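Local atomic coordinates of N-acetylmuramoyl-l-alanine amidase (Bartonella henselae, PDB entry 3NE8), a protein that probably hydrolyses the amide bond between N-acetylmuramic acid and L-alanine in peptidoglycan, as a zinc-dependent amidase of cell-wall remodelling. Residues 7-12 with 51-56; 81-86 with 189-194; 76-81 with 184-189. All coordinates share one frame; numbering follows the deposited sequence. Where two conformers were deposited one is given.

The three contacts lie in one mixed sheet, in which strands 49-53, 5-11, 77-82 and 186-190 run parallel, side by side in that order. Contact 1 joins the first two and closes early in the chain. Contacts 2 and 3 both join 77-82 to 186-190, share I81 and I189, and have alternating segments; their centres are about 15 Å apart. The centre of contact 1 is about 10 Å from that of contact 3, where D10 reaches S80, and about 16 Å from that of contact 2. Contact 3 pairs two inner strands, and contact 2 continues them into the loops at their C-terminal ends, so residues far apart in sequence meet where H82 and D84 bind the zinc ion.

Contact 1. Residues 7-12 with 51-56; sequences VVLDPG and VALTRD
The guanidinium of R55 has the CB of P11 over one face and the carbonyl oxygen of G12 at its edge, in plane. NH2 donates to G12 O at 3.0 Å, and NE donates to P11 O, which is tilted 20° from the guanidinium plane. Both donors stand above the carbonyl planes. The side chain, extended from CG to NE, runs alongside the P11 ring in the opposite direction to grip the carbonyls of P11, at the strand's end, and of G12 just after it; K29 O also bonds NH2. T54 holds OG1 between its backbone N and carbonyl carbon (chi1 56°), where it donates to the anti lone pair of D10 OD1 at 2.7 Å. Its CG2 meets V8 CG1 at 3.8 Å, so the branched residue serves both a polar and an apolar neighbour. Backbone hydrogen bonds of the parallel pairing join V7 O to A52 N, L9 N to A52 O and L9 O to T54 N. L9 CD1 rests on V51 CG1 at 4.0 Å, while its CB meets L53 CD1. Helix 28-45 connects the strands in a beta-alpha-beta unit; L9, P11 and V51 pack against it, and V8 and D10 touch F78 of strand 77-82.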
# COMPACT_ATOMS: atom_id res chain seq x y z
N VAL A 7 14.76 -2.90 -9.97
CA VAL A 7 14.69 -3.97 -8.99
C VAL A 7 16.04 -4.66 -8.86
O VAL A 7 16.66 -5.01 -9.86
CB VAL A 7 13.66 -5.03 -9.42
CG1 VAL A 7 13.56 -6.15 -8.39
CG2 VAL A 7 12.31 -4.39 -9.61
N VAL A 8 16.48 -4.88 -7.62
CA VAL A 8 17.68 -5.66 -7.37
C VAL A 8 17.29 -6.93 -6.66
O VAL A 8 16.55 -6.90 -5.66
CB VAL A 8 18.71 -4.85 -6.56
CG1 VAL A 8 19.87 -5.75 -6.09
CG2 VAL A 8 19.24 -3.70 -7.42
N LEU A 9 17.74 -8.05 -7.22
CA LEU A 9 17.52 -9.38 -6.65
C LEU A 9 18.80 -9.87 -6.02
O LEU A 9 19.87 -9.78 -6.62
CB LEU A 9 17.09 -10.37 -7.73
CG LEU A 9 15.89 -9.93 -8.57
CD1 LEU A 9 15.56 -10.98 -9.63
CD2 LEU A 9 14.67 -9.65 -7.71
N ASP A 10 18.69 -10.40 -4.81
CA ASP A 10 19.82 -10.90 -4.06
C ASP A 10 19.71 -12.40 -3.84
O ASP A 10 18.97 -12.86 -2.97
CB ASP A 10 19.88 -10.20 -2.70
CG ASP A 10 20.96 -10.76 -1.80
OD1 ASP A 10 22.10 -10.88 -2.30
OD2 ASP A 10 20.69 -11.10 -0.63
N PRO A 11 20.45 -13.19 -4.64
CA PRO A 11 20.45 -14.64 -4.39
C PRO A 11 21.22 -14.94 -3.11
O PRO A 11 22.44 -14.72 -3.04
CB PRO A 11 21.17 -15.22 -5.62
CG PRO A 11 21.28 -14.10 -6.62
CD PRO A 11 21.28 -12.83 -5.81
N GLY A 12 20.52 -15.41 -2.08
CA GLY A 12 21.16 -15.65 -0.80
C GLY A 12 22.37 -16.56 -0.89
O GLY A 12 22.42 -17.48 -1.72
N VAL A 51 16.36 -4.83 -14.14
CA VAL A 51 16.73 -5.76 -13.08
C VAL A 51 18.23 -5.91 -12.98
O VAL A 51 18.92 -5.98 -14.00
CB VAL A 51 16.18 -7.16 -13.40
CG1 VAL A 51 16.51 -8.15 -12.28
CG2 VAL A 51 14.69 -7.11 -13.66
N ALA A 52 18.74 -5.97 -11.76
CA ALA A 52 20.13 -6.35 -11.53
C ALA A 52 20.16 -7.37 -10.41
O ALA A 52 19.28 -7.39 -9.55
CB ALA A 52 20.98 -5.15 -11.18
N LEU A 53 21.17 -8.23 -10.43
CA LEU A 53 21.42 -9.19 -9.36
C LEU A 53 22.64 -8.76 -8.54
O LEU A 53 23.60 -8.21 -9.10
CB LEU A 53 21.65 -10.59 -9.95
CG LEU A 53 20.42 -11.48 -10.14
CD1 LEU A 53 19.36 -10.83 -11.04
CD2 LEU A 53 20.83 -12.84 -10.70
N THR A 54 22.62 -9.00 -7.23
CA THR A 54 23.81 -8.73 -6.42
C THR A 54 24.99 -9.60 -6.85
O THR A 54 26.14 -9.16 -6.79
CB THR A 54 23.53 -8.94 -4.93
OG1 THR A 54 23.05 -10.26 -4.74
CG2 THR A 54 22.50 -7.92 -4.41
N ARG A 55 24.71 -10.85 -7.21
CA ARG A 55 25.68 -11.76 -7.81
C ARG A 55 24.97 -12.51 -8.92
O ARG A 55 23.79 -12.87 -8.79
CB ARG A 55 26.24 -12.75 -6.80
CG ARG A 55 25.21 -13.77 -6.27
CD ARG A 55 25.82 -14.67 -5.21
NE ARG A 55 24.87 -15.62 -4.62
CZ ARG A 55 24.71 -16.88 -5.01
NH1 ARG A 55 25.41 -17.35 -6.04
NH2 ARG A 55 23.86 -17.67 -4.38
N ASP A 56 25.69 -12.73 -10.02
CA ASP A 56 25.22 -13.58 -11.10
C ASP A 56 26.26 -14.66 -11.38
O ASP A 56 26.53 -15.02 -12.53
CB ASP A 56 24.89 -12.77 -12.35
CG ASP A 56 23.98 -13.51 -13.31
OD1 ASP A 56 23.85 -13.04 -14.45
OD2 ASP A 56 23.41 -14.56 -12.94

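Contact 2. Residues 81-86 with 189-194; sequences IHADTI and IEIGYL. With ZN (zinc ion), chain B.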
# COMPACT_ATOMS: atom_id res chain seq x y z
N ILE A 81 16.53 -13.55 -1.74
CA ILE A 81 15.91 -14.83 -2.04
C ILE A 81 16.63 -15.95 -1.29
O ILE A 81 17.85 -16.08 -1.39
CB ILE A 81 16.00 -15.09 -3.56
CG1 ILE A 81 15.22 -14.03 -4.33
CG2 ILE A 81 15.54 -16.51 -3.92
CD1 ILE A 81 15.65 -13.83 -5.75
N HIS A 82 15.86 -16.73 -0.53
CA HIS A 82 16.38 -17.76 0.38
C HIS A 82 15.60 -19.06 0.32
O HIS A 82 14.47 -19.09 -0.17
CB HIS A 82 16.41 -17.21 1.81
CG HIS A 82 17.47 -16.19 2.00
ND1 HIS A 82 18.70 -16.50 2.53
CD2 HIS A 82 17.54 -14.89 1.61
CE1 HIS A 82 19.47 -15.43 2.49
NE2 HIS A 82 18.79 -14.44 1.95
N ALA A 83 16.24 -20.12 0.81
CA ALA A 83 15.60 -21.41 0.98
C ALA A 83 16.27 -22.11 2.16
O ALA A 83 17.05 -23.05 2.00
CB ALA A 83 15.70 -22.25 -0.29
N ASP A 84 15.97 -21.62 3.36
CA ASP A 84 16.73 -21.97 4.54
C ASP A 84 16.26 -23.21 5.27
O ASP A 84 15.22 -23.78 4.97
CB ASP A 84 16.70 -20.79 5.51
CG ASP A 84 17.55 -19.64 5.03
OD1 ASP A 84 18.78 -19.83 4.97
OD2 ASP A 84 17.01 -18.58 4.69
N THR A 85 17.08 -23.64 6.22
CA THR A 85 16.65 -24.64 7.19
C THR A 85 16.12 -23.89 8.40
O THR A 85 16.74 -22.94 8.86
CB THR A 85 17.82 -25.53 7.62
OG1 THR A 85 18.09 -26.49 6.59
CG2 THR A 85 17.49 -26.27 8.91
N ILE A 86 14.96 -24.31 8.90
CA ILE A 86 14.42 -23.71 10.12
C ILE A 86 14.35 -24.79 11.20
O ILE A 86 14.48 -25.98 10.90
CB ILE A 86 13.04 -23.01 9.93
CG1 ILE A 86 12.09 -23.86 9.09
CG2 ILE A 86 13.23 -21.64 9.28
CD1 ILE A 86 10.72 -23.23 8.92
N ILE A 189 12.42 -13.23 0.83
CA ILE A 189 11.45 -14.26 0.48
C ILE A 189 12.07 -15.62 0.64
O ILE A 189 13.11 -15.91 0.05
CB ILE A 189 10.93 -14.10 -0.95
CG1 ILE A 189 10.26 -12.74 -1.11
CG2 ILE A 189 9.96 -15.23 -1.30
CD1 ILE A 189 9.70 -12.48 -2.50
N GLU A 190 11.46 -16.45 1.49
CA GLU A 190 11.80 -17.86 1.54
C GLU A 190 10.94 -18.54 0.49
O GLU A 190 9.72 -18.56 0.61
CB GLU A 190 11.52 -18.47 2.91
CG GLU A 190 12.37 -17.91 4.03
CD GLU A 190 13.80 -18.41 4.03
OE1 GLU A 190 14.14 -19.34 3.27
OE2 GLU A 190 14.60 -17.85 4.82
N ILE A 191 11.56 -19.05 -0.56
CA ILE A 191 10.72 -19.68 -1.55
C ILE A 191 10.21 -21.01 -1.03
O ILE A 191 9.12 -21.44 -1.43
CB ILE A 191 11.39 -19.80 -2.90
CG1 ILE A 191 12.68 -20.59 -2.75
CG2 ILE A 191 11.65 -18.41 -3.47
CD1 ILE A 191 13.31 -20.98 -4.07
N GLY A 192 10.93 -21.61 -0.08
CA GLY A 192 10.52 -22.78 0.67
C GLY A 192 11.62 -23.10 1.66
O GLY A 192 12.65 -22.43 1.66
N TYR A 193 11.43 -24.11 2.50
CA TYR A 193 12.44 -24.46 3.49
C TYR A 193 13.10 -25.79 3.17
O TYR A 193 12.44 -26.82 3.12
CB TYR A 193 11.83 -24.47 4.90
CG TYR A 193 11.33 -23.10 5.30
CD1 TYR A 193 12.19 -22.16 5.85
CD2 TYR A 193 10.02 -22.73 5.05
CE1 TYR A 193 11.74 -20.88 6.19
CE2 TYR A 193 9.56 -21.45 5.39
CZ TYR A 193 10.42 -20.54 5.95
OH TYR A 193 9.99 -19.28 6.29
N LEU A 194 14.41 -25.77 2.97
CA LEU A 194 15.12 -27.00 2.66
C LEU A 194 15.14 -27.99 3.83
O LEU A 194 15.54 -29.15 3.65
CB LEU A 194 16.53 -26.70 2.16
CG LEU A 194 16.59 -26.33 0.68
CD1 LEU A 194 17.96 -25.84 0.27
CD2 LEU A 194 16.18 -27.52 -0.18
ZN ZN B . 19.32 -18.31 3.57
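I189 meets H82 through the backbone, its carbonyl oxygen accepting H82 N at 2.9 Å in the parallel pairing of the two strands. E190 comes next, on the same face of the sheet as H82. Its chain bends at chi2 (-75°), which turns the carboxylate back across the strands: OE1 accepts D84 N at 2.9 Å on its syn side, 23° out of the carboxylate plane, and OE2 lies 2.5 Å from D84 OD2, with the two carboxylate planes 65° apart. I191 N then donates to H82 O, continuing the parallel bonding, while its CG1 lies 4.2 Å from A83 CB and its CG2 meets I81 CG2. At G192 the chain has no side chain, and its carbonyl oxygen receives a CA-H contact from A83. Y193 offers a broad, flat surface to I86, whose CD1 stands over the ring centre, 3.6 Å from the centroid, a CH-pi contact; its OH bonds T95 and Y97 of strand 94-99. L194 N makes a weak hydrogen bond to D84 O, and its CD1 lies against A83 O.

D84 is thus held at N by the E190 carboxylate and weakly at O by L194 N, which helps to place it for the metal. H82 ND1 binds the zinc ion at 2.2 Å, and its NE2 is hydrogen-bonded to S80; D84 binds through OD1 at 2.1 Å and more distantly through OD2 at 2.6 Å. H13, E28 and E115 complete the site. Here E190 sits in the second shell and probably orders D84, and the zinc ion would be expected to draw electron density from the D84 carboxylate that it adjoins.

Contact 3. Residues 76-81 with 184-189; sequences DLFISI and VPSVLI
S186 has OG beside its backbone N, anti to the carbonyl carbon (chi1 -62°), a position from which it donates to V184 O at 2.8 Å and also lies beside F78, 3.6 Å from both F78 CB and F78 CD2. F78 sends its ring the other way round CB, with CG anti to the backbone N (chi1 176°), laying the ring obliquely against that hydroxyl. A small serine suits the place next to the large ring, and the internal bond occupies its hydroxyl. V184 CG1 adds an apolar contact to F78 CB at 3.8 Å.

On the face of I79, V187 and I189, branched side chains make the packing. I79 CG1 runs side by side with V187 CG2, pointing the same way, and I79 CG2 meets I189 CD1 at 3.8 Å. Beta-branched residues fit extended strands and give this layer a compact apolar surface, which F151 of helix 135-161 and I220 of helix 206-227 help to cover. At the start, P185 has no N-H to give D76 O, against which its CD lies at 3.4 Å, but its carbonyl still accepts F78 N. Further bonds run from V187 N to F78 O, from S80 N to V187 O and from I189 N to S80 O, the last at 2.8 Å. S80 directs OG to D10 OD2 on strand 5-11. This alternating pattern of bonds, with strands 21° apart and helices packed on the sheet, is that of the central parallel region of an alpha/beta fold, as in zinc-dependent amidases of this family.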
# COMPACT_ATOMS: atom_id res chain seq x y z
N ASP A 76 14.49 0.67 -6.69
CA ASP A 76 13.17 0.96 -6.14
C ASP A 76 12.65 -0.16 -5.25
O ASP A 76 11.67 0.01 -4.53
CB ASP A 76 12.18 1.21 -7.27
CG ASP A 76 12.57 2.39 -8.13
OD1 ASP A 76 12.76 3.49 -7.56
OD2 ASP A 76 12.68 2.23 -9.37
N LEU A 77 13.29 -1.32 -5.31
CA LEU A 77 12.87 -2.51 -4.57
C LEU A 77 14.05 -3.47 -4.54
O LEU A 77 14.77 -3.62 -5.53
CB LEU A 77 11.67 -3.17 -5.27
CG LEU A 77 11.14 -4.47 -4.66
CD1 LEU A 77 10.63 -4.28 -3.22
CD2 LEU A 77 10.04 -5.05 -5.53
N PHE A 78 14.22 -4.13 -3.40
CA PHE A 78 15.28 -5.10 -3.15
C PHE A 78 14.64 -6.36 -2.60
O PHE A 78 13.87 -6.30 -1.63
CB PHE A 78 16.28 -4.52 -2.14
CG PHE A 78 17.37 -5.46 -1.73
CD1 PHE A 78 18.43 -5.74 -2.59
CD2 PHE A 78 17.35 -6.08 -0.49
CE1 PHE A 78 19.46 -6.60 -2.20
CE2 PHE A 78 18.35 -6.96 -0.10
CZ PHE A 78 19.42 -7.21 -0.97
N ILE A 79 14.94 -7.50 -3.21
CA ILE A 79 14.38 -8.79 -2.80
C ILE A 79 15.51 -9.78 -2.56
O ILE A 79 16.25 -10.11 -3.49
CB ILE A 79 13.43 -9.35 -3.88
CG1 ILE A 79 12.30 -8.36 -4.21
CG2 ILE A 79 12.86 -10.68 -3.42
CD1 ILE A 79 11.42 -8.79 -5.37
N SER A 80 15.65 -10.23 -1.32
CA SER A 80 16.64 -11.25 -1.00
C SER A 80 15.94 -12.60 -1.01
O SER A 80 14.90 -12.79 -0.37
CB SER A 80 17.27 -10.97 0.36
OG SER A 80 18.37 -11.84 0.60
N ILE A 81 16.53 -13.55 -1.74
CA ILE A 81 15.91 -14.83 -2.04
C ILE A 81 16.63 -15.95 -1.29
O ILE A 81 17.85 -16.08 -1.39
CB ILE A 81 16.00 -15.09 -3.56
CG1 ILE A 81 15.22 -14.03 -4.33
CG2 ILE A 81 15.54 -16.51 -3.92
CD1 ILE A 81 15.65 -13.83 -5.75
N VAL A 184 15.69 1.88 0.47
CA VAL A 184 15.23 0.95 -0.55
C VAL A 184 14.27 -0.04 0.08
O VAL A 184 14.66 -0.78 0.98
CB VAL A 184 16.39 0.16 -1.21
CG1 VAL A 184 15.86 -0.76 -2.28
CG2 VAL A 184 17.46 1.10 -1.75
N PRO A 185 13.00 -0.07 -0.37
CA PRO A 185 12.06 -1.06 0.16
C PRO A 185 12.65 -2.45 -0.02
O PRO A 185 13.15 -2.74 -1.12
CB PRO A 185 10.81 -0.86 -0.71
CG PRO A 185 10.90 0.59 -1.11
CD PRO A 185 12.37 0.84 -1.35
N SER A 186 12.61 -3.28 1.01
CA SER A 186 13.34 -4.55 1.03
C SER A 186 12.52 -5.65 1.67
O SER A 186 11.93 -5.43 2.75
CB SER A 186 14.65 -4.40 1.82
OG SER A 186 15.52 -3.44 1.23
N VAL A 187 12.50 -6.82 1.04
CA VAL A 187 11.91 -8.00 1.65
C VAL A 187 12.83 -9.19 1.47
O VAL A 187 13.66 -9.22 0.54
CB VAL A 187 10.51 -8.34 1.07
CG1 VAL A 187 9.54 -7.18 1.24
CG2 VAL A 187 10.60 -8.77 -0.40
N LEU A 188 12.67 -10.19 2.33
CA LEU A 188 13.36 -11.46 2.20
C LEU A 188 12.30 -12.52 1.94
O LEU A 188 11.36 -12.68 2.73
CB LEU A 188 14.17 -11.76 3.46
CG LEU A 188 15.04 -13.02 3.45
CD1 LEU A 188 16.25 -12.84 4.35
CD2 LEU A 188 14.26 -14.27 3.82
N ILE A 189 12.42 -13.23 0.83
CA ILE A 189 11.45 -14.26 0.48
C ILE A 189 12.07 -15.62 0.64
O ILE A 189 13.11 -15.91 0.05
CB ILE A 189 10.93 -14.10 -0.95
CG1 ILE A 189 10.26 -12.74 -1.11
CG2 ILE A 189 9.96 -15.23 -1.30
CD1 ILE A 189 9.70 -12.48 -2.50